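Local coordinates for protein antistasin (Haementeria officinalis, PDB 1SKZ) that potently inhibits blood coagulation factor Xa as a secreted, highly disulfide-bonded leech protein of the antistasin family of serine protease inhibitors, at residues Gly7-Cys19 / Thr23-Val35. Numbering follows the deposited sequence.
Sequences GCEEAGCPEGSAC and TDRCTCSGVRCRV
The carboxylates of Asp-24 and Glu-9 meet with their planes 61° apart, OD2 of Asp-24 lying 2.8 Å from OE2 of Glu-9. Two acceptors this close would probably raise the proton affinity of the pair. Farther out, Thr-27 CG2 sits over one face of the Arg-25 guanidinium, toward its rim. The other oxygen of Asp-24, OD1, turns its syn lone pair to the amide N of Glu-9 at 2.7 Å and takes a weak bond from Cys-8 N, which also donates to Asp-24 O at 2.9 Å. With an alanine in place of Asp-24, Glu-9 N would probably lose its acceptor and the start of helix 8-11 would be held less firmly.

Further along, the Cys-13 and Cys-26 sulfurs join at 2.0 Å; each SG stands anti to its carbonyl carbon, which brings the two sulfurs together between the segments. Cys-8 CB packs against Cys-26 SG at 3.4 Å. Ala-18 and Cys-28 form a single antiparallel hydrogen-bonded pair, and Ala-18 CB presses tightly on Gly-30 CA at 3.3 Å. Cys-13–Cys-26 and a few backbone bonds thus join 7-19 to 23-35, while Cys-8–Cys-19 closes a loop within 7-19 and Cys-28–Cys-48 links 23-35 onward, as is characteristic of the small, cysteine-rich antistasin fold.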
ATOM      1  N   GLY A   7      15.419 -16.901  -3.387  1.00 46.59           N
ATOM      2  CA  GLY A   7      15.037 -15.741  -4.234  1.00 46.98           C
ATOM      3  C   GLY A   7      13.786 -15.872  -5.092  1.00 47.29           C
ATOM      4  O   GLY A   7      13.805 -16.594  -6.100  1.00 48.68           O
ATOM      5  N   CYS A   8      12.768 -15.054  -4.798  1.00 44.89           N
ATOM      6  CA  CYS A   8      11.599 -14.932  -5.670  1.00 42.58           C
ATOM      7  C   CYS A   8      11.659 -13.749  -6.629  1.00 44.57           C
ATOM      8  O   CYS A   8      10.776 -13.605  -7.476  1.00 42.24           O
ATOM      9  CB  CYS A   8      10.319 -14.823  -4.847  1.00 38.55           C
ATOM     10  SG  CYS A   8      10.358 -13.569  -3.526  1.00 34.51           S
ATOM     11  N   GLU A   9      12.679 -12.894  -6.490  1.00 48.82           N
ATOM     12  CA  GLU A   9      12.814 -11.725  -7.369  1.00 53.00           C
ATOM     13  C   GLU A   9      12.891 -12.161  -8.836  1.00 53.28           C
ATOM     14  O   GLU A   9      12.300 -11.523  -9.710  1.00 52.90           O
ATOM     15  CB  GLU A   9      14.030 -10.847  -6.969  1.00 55.80           C
ATOM     16  CG  GLU A   9      15.423 -11.540  -6.946  1.00 58.95           C
ATOM     17  CD  GLU A   9      16.574 -10.601  -6.496  1.00 59.71           C
ATOM     18  OE1 GLU A   9      17.081  -9.805  -7.327  1.00 60.26           O
ATOM     19  OE2 GLU A   9      16.997 -10.683  -5.319  1.00 59.37           O
ATOM     20  N   GLU A  10      13.374 -13.383  -9.029  1.00 54.90           N
ATOM     21  CA  GLU A  10      13.408 -14.035 -10.332  1.00 56.18           C
ATOM     22  C   GLU A  10      12.357 -15.161 -10.436  1.00 54.79           C
ATOM     23  O   GLU A  10      11.473 -15.125 -11.308  1.00 54.64           O
ATOM     24  CB  GLU A  10      14.805 -14.621 -10.572  1.00 57.88           C
ATOM     25  CG  GLU A  10      15.878 -14.098  -9.616  1.00 60.39           C
ATOM     26  CD  GLU A  10      16.420 -12.715  -9.996  1.00 61.32           C
ATOM     27  OE1 GLU A  10      15.967 -12.151 -11.021  1.00 61.26           O
ATOM     28  OE2 GLU A  10      17.324 -12.212  -9.279  1.00 60.83           O
ATOM     29  N   ALA A  11      12.495 -16.172  -9.574  1.00 51.87           N
ATOM     30  CA  ALA A  11      11.641 -17.363  -9.616  1.00 49.60           C
ATOM     31  C   ALA A  11      10.170 -17.011  -9.777  1.00 48.00           C
ATOM     32  O   ALA A  11       9.470 -17.617 -10.593  1.00 49.27           O
ATOM     33  CB  ALA A  11      11.831 -18.218  -8.338  1.00 48.51           C
ATOM     34  N   GLY A  12       9.729 -15.979  -9.052  1.00 44.98           N
ATOM     35  CA  GLY A  12       8.306 -15.745  -8.871  1.00 39.94           C
ATOM     36  C   GLY A  12       7.741 -16.612  -7.762  1.00 35.87           C
ATOM     37  O   GLY A  12       8.466 -17.323  -7.070  1.00 35.52           O
ATOM     38  N   CYS A  13       6.433 -16.552  -7.585  1.00 34.30           N
ATOM     39  CA  CYS A  13       5.815 -17.172  -6.417  1.00 32.49           C
ATOM     40  C   CYS A  13       4.641 -18.083  -6.751  1.00 31.89           C
ATOM     41  O   CYS A  13       3.817 -17.769  -7.629  1.00 31.20           O
ATOM     42  CB  CYS A  13       5.363 -16.098  -5.414  1.00 29.54           C
ATOM     43  SG  CYS A  13       6.764 -15.216  -4.662  1.00 27.87           S
ATOM     44  N   PRO A  14       4.462 -19.132  -5.934  1.00 30.88           N
ATOM     45  CA  PRO A  14       3.271 -19.986  -5.993  1.00 32.40           C
ATOM     46  C   PRO A  14       2.049 -19.108  -5.943  1.00 33.38           C
ATOM     47  O   PRO A  14       2.098 -18.057  -5.303  1.00 34.19           O
ATOM     48  CB  PRO A  14       3.373 -20.835  -4.730  1.00 32.22           C
ATOM     49  CG  PRO A  14       4.848 -20.799  -4.357  1.00 32.46           C
ATOM     50  CD  PRO A  14       5.365 -19.484  -4.824  1.00 30.26           C
ATOM     51  N   GLU A  15       0.945 -19.569  -6.528  1.00 34.51           N
ATOM     52  CA  GLU A  15      -0.360 -18.907  -6.358  1.00 37.46           C
ATOM     53  C   GLU A  15      -0.730 -18.647  -4.897  1.00 35.77           C
ATOM     54  O   GLU A  15      -0.612 -19.524  -4.026  1.00 34.58           O
ATOM     55  CB  GLU A  15      -1.484 -19.733  -6.979  1.00 41.22           C
ATOM     56  CG  GLU A  15      -1.639 -19.560  -8.459  1.00 46.91           C
ATOM     57  CD  GLU A  15      -2.103 -20.847  -9.138  1.00 50.47           C
ATOM     58  OE1 GLU A  15      -3.158 -21.395  -8.716  1.00 53.11           O
ATOM     59  OE2 GLU A  15      -1.400 -21.315 -10.073  1.00 51.21           O
ATOM     60  N   GLY A  16      -1.245 -17.447  -4.659  1.00 34.72           N
ATOM     61  CA  GLY A  16      -1.667 -17.075  -3.331  1.00 31.52           C
ATOM     62  C   GLY A  16      -0.539 -16.396  -2.596  1.00 31.46           C
ATOM     63  O   GLY A  16      -0.680 -16.069  -1.412  1.00 31.79           O
ATOM     64  N   SER A  17       0.627 -16.284  -3.228  1.00 28.53           N
ATOM     65  CA  SER A  17       1.699 -15.534  -2.587  1.00 28.29           C
ATOM     66  C   SER A  17       2.505 -14.740  -3.590  1.00 25.92           C
ATOM     67  O   SER A  17       2.407 -14.963  -4.788  1.00 26.69           O
ATOM     68  CB  SER A  17       2.618 -16.453  -1.754  1.00 27.78           C
ATOM     69  OG  SER A  17       3.442 -17.242  -2.579  1.00 27.74           O
ATOM     70  N   ALA A  18       3.131 -13.680  -3.098  1.00 24.24           N
ATOM     71  CA  ALA A  18       3.910 -12.792  -3.943  1.00 23.20           C
ATOM     72  C   ALA A  18       5.259 -12.506  -3.305  1.00 22.04           C
ATOM     73  O   ALA A  18       5.487 -12.780  -2.106  1.00 21.10           O
ATOM     74  CB  ALA A  18       3.148 -11.489  -4.205  1.00 21.76           C
ATOM     75  N   CYS A  19       6.169 -12.006  -4.126  1.00 20.36           N
ATOM     76  CA  CYS A  19       7.537 -11.789  -3.700  1.00 20.75           C
ATOM     77  C   CYS A  19       7.751 -10.586  -2.774  1.00 18.98           C
ATOM     78  O   CYS A  19       7.272  -9.472  -3.055  1.00 18.15           O
ATOM     79  CB  CYS A  19       8.406 -11.659  -4.930  1.00 22.96           C
ATOM     80  SG  CYS A  19      10.151 -11.799  -4.508  1.00 29.50           S
ATOM     81  N   THR A  23      13.045  -9.582   1.722  1.00 26.78           N
ATOM     82  CA  THR A  23      13.555 -10.861   2.202  1.00 29.18           C
ATOM     83  C   THR A  23      13.792 -11.825   1.061  1.00 30.73           C
ATOM     84  O   THR A  23      14.497 -12.812   1.220  1.00 31.21           O
ATOM     85  CB  THR A  23      12.601 -11.520   3.229  1.00 28.60           C
ATOM     86  OG1 THR A  23      11.318 -11.766   2.625  1.00 28.89           O
ATOM     87  CG2 THR A  23      12.433 -10.627   4.441  1.00 27.22           C
ATOM     88  N   ASP A  24      13.289 -11.458  -0.108  1.00 31.75           N
ATOM     89  CA  ASP A  24      13.277 -12.294  -1.302  1.00 33.92           C
ATOM     90  C   ASP A  24      12.628 -13.666  -1.120  1.00 34.88           C
ATOM     91  O   ASP A  24      12.855 -14.596  -1.925  1.00 34.74           O
ATOM     92  CB  ASP A  24      14.678 -12.429  -1.887  1.00 34.84           C
ATOM     93  CG  ASP A  24      14.655 -12.499  -3.391  1.00 36.75           C
ATOM     94  OD1 ASP A  24      13.579 -12.260  -4.010  1.00 36.48           O
ATOM     95  OD2 ASP A  24      15.711 -12.835  -3.969  1.00 38.48           O
ATOM     96  N   ARG A  25      11.671 -13.699  -0.193  1.00 33.91           N
ATOM     97  CA  ARG A  25      10.845 -14.875   0.083  1.00 35.00           C
ATOM     98  C   ARG A  25       9.352 -14.549  -0.224  1.00 32.68           C
ATOM     99  O   ARG A  25       8.944 -13.387  -0.204  1.00 29.39           O
ATOM    100  CB  ARG A  25      11.082 -15.266   1.547  1.00 37.06           C
ATOM    101  CG  ARG A  25      10.350 -16.471   2.121  1.00 41.40           C
ATOM    102  CD  ARG A  25      10.949 -16.784   3.546  1.00 43.84           C
ATOM    103  NE  ARG A  25      10.067 -17.529   4.468  1.00 42.91           N
ATOM    104  CZ  ARG A  25       9.681 -17.103   5.676  1.00 42.98           C
ATOM    105  NH1 ARG A  25       9.828 -15.830   6.057  1.00 43.70           N
ATOM    106  NH2 ARG A  25       9.082 -17.955   6.492  1.00 43.68           N
ATOM    107  N   CYS A  26       8.616 -15.551  -0.702  1.00 30.27           N
ATOM    108  CA  CYS A  26       7.219 -15.407  -1.105  1.00 27.95           C
ATOM    109  C   CYS A  26       6.295 -15.378   0.087  1.00 28.29           C
ATOM    110  O   CYS A  26       5.543 -16.332   0.308  1.00 27.68           O
ATOM    111  CB  CYS A  26       6.812 -16.575  -1.985  1.00 26.38           C
ATOM    112  SG  CYS A  26       7.731 -16.577  -3.533  1.00 26.82           S
ATOM    113  N   THR A  27       6.372 -14.316   0.884  1.00 27.44           N
ATOM    114  CA  THR A  27       5.592 -14.255   2.100  1.00 25.74           C
ATOM    115  C   THR A  27       4.485 -13.223   1.971  1.00 25.05           C
ATOM    116  O   THR A  27       3.707 -13.013   2.905  1.00 25.99           O
ATOM    117  CB  THR A  27       6.474 -13.916   3.262  1.00 26.44           C
ATOM    118  OG1 THR A  27       7.255 -12.770   2.917  1.00 28.78           O
ATOM    119  CG2 THR A  27       7.435 -15.087   3.567  1.00 29.08           C
ATOM    120  N   CYS A  28       4.346 -12.650   0.783  1.00 23.25           N
ATOM    121  CA  CYS A  28       3.408 -11.553   0.581  1.00 21.72           C
ATOM    122  C   CYS A  28       2.150 -12.128   0.025  1.00 23.56           C
ATOM    123  O   CYS A  28       2.202 -13.157  -0.640  1.00 24.54           O
ATOM    124  CB  CYS A  28       3.975 -10.545  -0.430  1.00 19.72           C
ATOM    125  SG  CYS A  28       5.367  -9.585   0.219  1.00 16.04           S
ATOM    126  N   SER A  29       1.052 -11.397   0.160  1.00 23.79           N
ATOM    127  CA  SER A  29      -0.233 -11.873  -0.343  1.00 27.47           C
ATOM    128  C   SER A  29      -0.381 -11.656  -1.843  1.00 29.05           C
ATOM    129  O   SER A  29      -1.180 -12.336  -2.515  1.00 30.66           O
ATOM    130  CB  SER A  29      -1.374 -11.170   0.380  1.00 28.03           C
ATOM    131  OG  SER A  29      -1.269 -11.404   1.761  1.00 31.71           O
ATOM    132  N   GLY A  30       0.338 -10.665  -2.360  1.00 27.87           N
ATOM    133  CA  GLY A  30       0.094 -10.258  -3.730  1.00 30.66           C
ATOM    134  C   GLY A  30      -0.945  -9.144  -3.878  1.00 31.06           C
ATOM    135  O   GLY A  30      -1.753  -8.861  -2.969  1.00 28.70           O
ATOM    136  N   VAL A  31      -0.877  -8.487  -5.031  1.00 31.26           N
ATOM    137  CA  VAL A  31      -1.733  -7.361  -5.371  1.00 32.72           C
ATOM    138  C   VAL A  31      -3.128  -7.909  -5.740  1.00 32.18           C
ATOM    139  O   VAL A  31      -3.240  -8.876  -6.488  1.00 31.22           O
ATOM    140  CB  VAL A  31      -1.100  -6.587  -6.563  1.00 33.34           C
ATOM    141  CG1 VAL A  31      -1.998  -5.456  -7.028  1.00 34.49           C
ATOM    142  CG2 VAL A  31       0.272  -6.074  -6.156  1.00 34.54           C
ATOM    143  N   ARG A  32      -4.183  -7.363  -5.143  1.00 32.68           N
ATOM    144  CA  ARG A  32      -5.502  -7.949  -5.378  1.00 33.18           C
ATOM    145  C   ARG A  32      -6.149  -7.209  -6.529  1.00 30.12           C
ATOM    146  O   ARG A  32      -7.316  -6.879  -6.461  1.00 34.66           O
ATOM    147  CB  ARG A  32      -6.429  -7.848  -4.146  1.00 35.55           C
ATOM    148  CG  ARG A  32      -5.998  -8.595  -2.898  1.00 38.77           C
ATOM    149  CD  ARG A  32      -4.894  -7.799  -2.238  1.00 43.84           C
ATOM    150  NE  ARG A  32      -4.764  -7.931  -0.783  1.00 48.04           N
ATOM    151  CZ  ARG A  32      -4.359  -9.028  -0.141  1.00 50.05           C
ATOM    152  NH1 ARG A  32      -4.527 -10.242  -0.690  1.00 52.02           N
ATOM    153  NH2 ARG A  32      -3.990  -8.929   1.131  1.00 48.27           N
ATOM    154  N   CYS A  33      -5.368  -6.859  -7.546  1.00 26.67           N
ATOM    155  CA  CYS A  33      -5.893  -6.160  -8.705  1.00 20.61           C
ATOM    156  C   CYS A  33      -4.992  -6.398  -9.909  1.00 21.51           C
ATOM    157  O   CYS A  33      -3.868  -6.931  -9.785  1.00 20.96           O
ATOM    158  CB  CYS A  33      -5.963  -4.667  -8.429  1.00 19.34           C
ATOM    159  SG  CYS A  33      -4.331  -3.837  -8.506  1.00 17.06           S
ATOM    160  N   ARG A  34      -5.429  -5.824 -11.027  1.00 21.82           N
ATOM    161  CA  ARG A  34      -4.735  -5.884 -12.304  1.00 24.67           C
ATOM    162  C   ARG A  34      -4.583  -4.482 -12.896  1.00 21.05           C
ATOM    163  O   ARG A  34      -4.500  -4.324 -14.114  1.00 22.55           O
ATOM    164  CB  ARG A  34      -5.525  -6.760 -13.296  1.00 28.95           C
ATOM    165  CG  ARG A  34      -5.624  -8.231 -12.910  1.00 33.72           C
ATOM    166  CD  ARG A  34      -6.424  -8.976 -13.958  1.00 39.65           C
ATOM    167  NE  ARG A  34      -7.059 -10.190 -13.438  1.00 45.62           N
ATOM    168  CZ  ARG A  34      -7.699 -11.084 -14.192  1.00 47.38           C
ATOM    169  NH1 ARG A  34      -7.712 -10.958 -15.519  1.00 48.89           N
ATOM    170  NH2 ARG A  34      -8.276 -12.134 -13.624  1.00 49.06           N
ATOM    171  N   VAL A  35      -4.510  -3.480 -12.032  1.00 17.26           N
ATOM    172  CA  VAL A  35      -4.194  -2.119 -12.452  1.00 15.06           C
ATOM    173  C   VAL A  35      -2.820  -2.061 -13.157  1.00 14.39           C
ATOM    174  O   VAL A  35      -1.857  -2.694 -12.699  1.00 12.43           O
ATOM    175  CB  VAL A  35      -4.213  -1.159 -11.212  1.00 13.70           C
ATOM    176  CG1 VAL A  35      -3.682   0.228 -11.558  1.00 12.97           C
ATOM    177  CG2 VAL A  35      -5.646  -1.050 -10.691  1.00 14.49           C
TER